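Local coordinates for protein aldehyde dehydrogenase (Burkholderia cenocepacia, PDB 4O6R) that probably oxidises aldehydes to carboxylic acids with NAD(P)+ as cofactor, at residues A[200-203]-A[204-207]. Numbering follows the deposited sequence.
Sequences GFPA and GVVN
Val205 turns one methyl to the Pro202 ring and the other to the edge of the Phe201 ring. CG2 meets the proline ring, lying 3.8 Å from Pro202 CB and only slightly farther from its CG and CD, the two side chains crossing at a slant. CG1 reaches the phenyl group instead, arriving at the ring edge near its plane, 4.2 Å from Phe201 CD2. This split follows from the valine torsion: with CG1 anti to the backbone N (chi1 172°), CG2 stays beside that nitrogen and thus close to the proline. The backbone beneath is a type II beta turn from Pro202 to Val205, closed by a hydrogen bond from Val205 N to Pro202 O, 3.2 Å. Gly204 holds the third position with positive phi (94°), as the type II turn commonly asks of a glycine. A water adds a second link, donating to Pro202 O at 2.7 Å and accepting from Val206 N at 3.0 Å. In the Rossmann-type nucleotide-binding domain of this family, the turn connects helix 187-199, ended by a Schellman motif at Gly200, to strand 206-208, which pairs in parallel with strand 176-180. Leu171 of helix 159-172 touches both Phe201 and Val205, while Trp64 of helix 47-66 packs on Pro202 and Val205. Beyond the turn, the Asn207 amide bends back so that ND2 donates to Gly204 O at 2.9 Å, from well above the carbonyl plane. ND2 also bonds to Val177 O and OD1 accepts from Asp16 N, fixing the flip of this buried amide.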
loop_
_atom_site.group_PDB
_atom_site.type_symbol
_atom_site.label_atom_id
_atom_site.label_comp_id
_atom_site.label_asym_id
_atom_site.label_seq_id
_atom_site.Cartn_x
_atom_site.Cartn_y
_atom_site.Cartn_z
ATOM N N GLY A 200 -30.120 9.700 6.059
ATOM C CA GLY A 200 -29.518 10.980 6.379
ATOM C C GLY A 200 -28.535 11.535 5.351
ATOM O O GLY A 200 -27.800 12.462 5.656
ATOM N N PHE A 201 -28.510 11.017 4.129
ATOM C CA PHE A 201 -27.635 11.652 3.121
ATOM C C PHE A 201 -28.087 13.097 2.896
ATOM O O PHE A 201 -29.296 13.357 2.697
ATOM C CB PHE A 201 -27.632 10.895 1.808
ATOM C CG PHE A 201 -26.732 9.699 1.803
ATOM C CD1 PHE A 201 -27.138 8.515 2.393
ATOM C CD2 PHE A 201 -25.493 9.743 1.201
ATOM C CE1 PHE A 201 -26.331 7.392 2.380
ATOM C CE2 PHE A 201 -24.655 8.619 1.205
ATOM C CZ PHE A 201 -25.077 7.438 1.792
ATOM N N PRO A 202 -27.153 14.057 2.980
ATOM C CA PRO A 202 -27.562 15.446 2.780
ATOM C C PRO A 202 -28.120 15.743 1.381
ATOM O O PRO A 202 -27.787 15.082 0.398
ATOM C CB PRO A 202 -26.276 16.256 3.034
ATOM C CG PRO A 202 -25.440 15.371 3.885
ATOM C CD PRO A 202 -25.780 13.951 3.517
ATOM N N ALA A 203 -29.025 16.701 1.327
ATOM C CA ALA A 203 -29.586 17.137 0.079
ATOM C C ALA A 203 -28.478 17.546 -0.891
ATOM O O ALA A 203 -27.563 18.300 -0.557
ATOM C CB ALA A 203 -30.525 18.318 0.308
ATOM N N GLY A 204 -28.594 17.041 -2.101
ATOM C CA GLY A 204 -27.684 17.372 -3.190
ATOM C C GLY A 204 -26.550 16.410 -3.352
ATOM O O GLY A 204 -25.862 16.436 -4.365
ATOM N N VAL A 205 -26.329 15.565 -2.359
ATOM C CA VAL A 205 -25.183 14.656 -2.402
ATOM C C VAL A 205 -25.399 13.576 -3.471
ATOM O O VAL A 205 -24.452 13.209 -4.161
ATOM C CB VAL A 205 -24.898 14.050 -1.014
ATOM C CG1 VAL A 205 -23.835 12.939 -1.055
ATOM C CG2 VAL A 205 -24.413 15.143 -0.100
ATOM N N VAL A 206 -26.639 13.112 -3.618
ATOM C CA VAL A 206 -26.995 12.114 -4.640
ATOM C C VAL A 206 -28.220 12.630 -5.379
ATOM O O VAL A 206 -29.258 12.925 -4.750
ATOM C CB VAL A 206 -27.336 10.744 -4.025
ATOM C CG1 VAL A 206 -27.802 9.747 -5.089
ATOM C CG2 VAL A 206 -26.121 10.202 -3.305
ATOM N N ASN A 207 -28.095 12.733 -6.698
ATOM C CA ASN A 207 -29.186 13.159 -7.546
ATOM C C ASN A 207 -29.421 12.131 -8.650
ATOM O O ASN A 207 -28.475 11.709 -9.332
ATOM C CB ASN A 207 -28.895 14.524 -8.133
ATOM C CG ASN A 207 -28.436 15.503 -7.087
ATOM O OD1 ASN A 207 -29.246 16.206 -6.501
ATOM N ND2 ASN A 207 -27.140 15.520 -6.810
HETATM O O HOH W 1 -28.736 13.374 -1.467
#